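Cortical-lytic enzyme (Clostridium perfringens, PDB 5JIP) probably acts as a lysozyme-like muramidase of glycoside hydrolase family 25, cleaving spore cortex peptidoglycan during germination. Local coordinates at residues E62-G67 with Y105-P110. Sequence-based numbering, arbitrary orientation.
Sequences ECRRLG and YGDLFP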
loop_
_atom_site.group_PDB
_atom_site.type_symbol
_atom_site.label_atom_id
_atom_site.label_comp_id
_atom_site.label_asym_id
_atom_site.label_seq_id
_atom_site.Cartn_x
_atom_site.Cartn_y
_atom_site.Cartn_z
ATOM N N GLU A 62 -16.188 6.083 -28.004
ATOM C CA GLU A 62 -15.079 6.112 -28.959
ATOM C C GLU A 62 -13.725 6.047 -28.255
ATOM O O GLU A 62 -12.798 5.390 -28.742
ATOM C CB GLU A 62 -15.187 7.362 -29.825
ATOM C CG GLU A 62 -14.119 7.481 -30.921
ATOM C CD GLU A 62 -14.239 6.438 -32.005
ATOM O OE1 GLU A 62 -15.159 5.595 -31.974
ATOM O OE2 GLU A 62 -13.375 6.461 -32.894
ATOM N N CYS A 63 -13.577 6.704 -27.103
ATOM C CA CYS A 63 -12.327 6.552 -26.366
ATOM C C CYS A 63 -12.096 5.093 -25.990
ATOM O O CYS A 63 -10.975 4.574 -26.104
ATOM C CB CYS A 63 -12.327 7.447 -25.122
ATOM S SG CYS A 63 -12.044 9.196 -25.454
ATOM N N ARG A 64 -13.139 4.418 -25.524
ATOM C CA ARG A 64 -13.000 3.015 -25.165
ATOM C C ARG A 64 -12.682 2.182 -26.394
ATOM O O ARG A 64 -11.850 1.259 -26.336
ATOM C CB ARG A 64 -14.274 2.512 -24.501
ATOM C CG ARG A 64 -14.352 2.839 -22.963
ATOM C CD ARG A 64 -13.510 1.848 -22.191
ATOM N NE ARG A 64 -13.361 2.170 -20.770
ATOM C CZ ARG A 64 -14.237 1.834 -19.827
ATOM N NH1 ARG A 64 -15.362 1.212 -20.163
ATOM N NH2 ARG A 64 -13.990 2.142 -18.548
ATOM N N ARG A 65 -13.339 2.490 -27.512
ATOM C CA ARG A 65 -13.099 1.732 -28.734
ATOM C C ARG A 65 -11.637 1.863 -29.156
ATOM O O ARG A 65 -11.038 0.908 -29.669
ATOM C CB ARG A 65 -14.031 2.204 -29.853
ATOM C CG ARG A 65 -14.053 1.243 -31.098
ATOM C CD ARG A 65 -14.904 1.767 -32.256
ATOM N NE ARG A 65 -14.230 2.917 -32.806
ATOM C CZ ARG A 65 -13.187 2.850 -33.619
ATOM N NH1 ARG A 65 -12.748 1.675 -34.057
ATOM N NH2 ARG A 65 -12.596 3.970 -33.986
ATOM N N LEU A 66 -11.050 3.037 -28.946
ATOM C CA LEU A 66 -9.673 3.292 -29.349
ATOM C C LEU A 66 -8.653 2.954 -28.269
ATOM O O LEU A 66 -7.445 3.091 -28.512
ATOM C CB LEU A 66 -9.502 4.754 -29.740
ATOM C CG LEU A 66 -10.260 5.180 -30.994
ATOM C CD1 LEU A 66 -10.142 6.673 -31.207
ATOM C CD2 LEU A 66 -9.771 4.430 -32.180
ATOM N N GLY A 67 -9.093 2.508 -27.101
ATOM C CA GLY A 67 -8.162 2.177 -26.058
ATOM C C GLY A 67 -7.538 3.379 -25.381
ATOM O O GLY A 67 -6.484 3.240 -24.766
ATOM N N TYR A 105 -17.160 2.707 -14.064
ATOM C CA TYR A 105 -17.174 4.136 -13.790
ATOM C C TYR A 105 -16.017 4.866 -14.477
ATOM O O TYR A 105 -15.715 6.010 -14.119
ATOM C CB TYR A 105 -17.177 4.371 -12.266
ATOM C CG TYR A 105 -18.296 3.599 -11.589
ATOM C CD1 TYR A 105 -19.587 4.069 -11.623
ATOM C CD2 TYR A 105 -18.060 2.383 -10.962
ATOM C CE1 TYR A 105 -20.620 3.357 -11.055
ATOM C CE2 TYR A 105 -19.084 1.659 -10.399
ATOM C CZ TYR A 105 -20.354 2.154 -10.432
ATOM O OH TYR A 105 -21.381 1.422 -9.849
ATOM N N GLY A 106 -15.400 4.251 -15.483
ATOM C CA GLY A 106 -14.354 4.870 -16.274
ATOM C C GLY A 106 -12.991 4.264 -15.982
ATOM O O GLY A 106 -12.788 3.549 -15.002
ATOM N N ASP A 107 -12.036 4.576 -16.866
ATOM C CA ASP A 107 -10.661 4.143 -16.650
ATOM C C ASP A 107 -9.958 5.011 -15.612
ATOM O O ASP A 107 -9.226 4.500 -14.756
ATOM C CB ASP A 107 -9.883 4.198 -17.954
ATOM C CG ASP A 107 -10.587 3.485 -19.082
ATOM O OD1 ASP A 107 -11.105 2.377 -18.832
ATOM O OD2 ASP A 107 -10.567 4.025 -20.210
ATOM N N LEU A 108 -10.134 6.323 -15.701
ATOM C CA LEU A 108 -9.499 7.245 -14.776
ATOM C C LEU A 108 -10.430 7.516 -13.604
ATOM O O LEU A 108 -11.627 7.197 -13.656
ATOM C CB LEU A 108 -9.171 8.554 -15.468
ATOM C CG LEU A 108 -8.745 8.465 -16.918
ATOM C CD1 LEU A 108 -8.669 9.868 -17.546
ATOM C CD2 LEU A 108 -7.398 7.759 -16.995
ATOM N N PHE A 109 -9.865 8.115 -12.534
ATOM C CA PHE A 109 -10.657 8.563 -11.389
ATOM C C PHE A 109 -11.886 9.301 -11.904
ATOM O O PHE A 109 -11.753 10.298 -12.624
ATOM C CB PHE A 109 -9.916 9.551 -10.463
ATOM C CG PHE A 109 -8.705 9.010 -9.749
ATOM C CD1 PHE A 109 -8.822 8.091 -8.711
ATOM C CD2 PHE A 109 -7.450 9.520 -10.042
ATOM C CE1 PHE A 109 -7.701 7.657 -8.054
ATOM C CE2 PHE A 109 -6.330 9.100 -9.374
ATOM C CZ PHE A 109 -6.437 8.176 -8.388
ATOM N N PRO A 110 -13.078 8.912 -11.495
ATOM C CA PRO A 110 -14.209 9.830 -11.617
ATOM C C PRO A 110 -13.900 11.122 -10.877
ATOM O O PRO A 110 -13.189 11.118 -9.873
ATOM C CB PRO A 110 -15.368 9.058 -10.970
ATOM C CG PRO A 110 -14.924 7.626 -10.971
ATOM C CD PRO A 110 -13.445 7.674 -10.792
#
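R64 and D107 meet in a salt bridge that carries nearly all of this small contact, about 120 Å² summed over both sides. The arginine presents the side of its guanidinium, and two nitrogens converge on a single oxygen: NE lies 3.0 Å and NH2 2.9 Å from OD1 of D107. Both arrive from one face of the carboxylate, whose plane is turned 39° from the guanidinium, and both bonds are bent, with N-H...O angles near 133°. OD2 of D107 takes a straighter but weak bond from R64 NE at 3.4 Å. A bend at chi2 (-79°) swings the R64 chain toward the loop, where R64 NH2 packs 3.5 Å from G106 C, on the buried, tighter side. Within the family 25 TIM-barrel domain, the pair joins helix 56-66 to the loop between helix 83-100 and strand 111-113. Each partner has a second bond outside the pair: D104 forms a salt bridge with R64 NH2, and the backbone N of C70 donates a hydrogen bond to D107 OD2. The D107 side chain lies about 4 Å from that of M230, a magnesium-site residue, and about 10 Å from the magnesium ion, too far to be a ligand. Solvent-exposed R65, by contrast, touches nothing of the loop and grips E62 side-on, its NE 3.0 Å from OE1 and its NH2 2.8 Å from OE2, in two almost straight bonds. G67, with positive phi, forms a Schellman motif with the last helical turn.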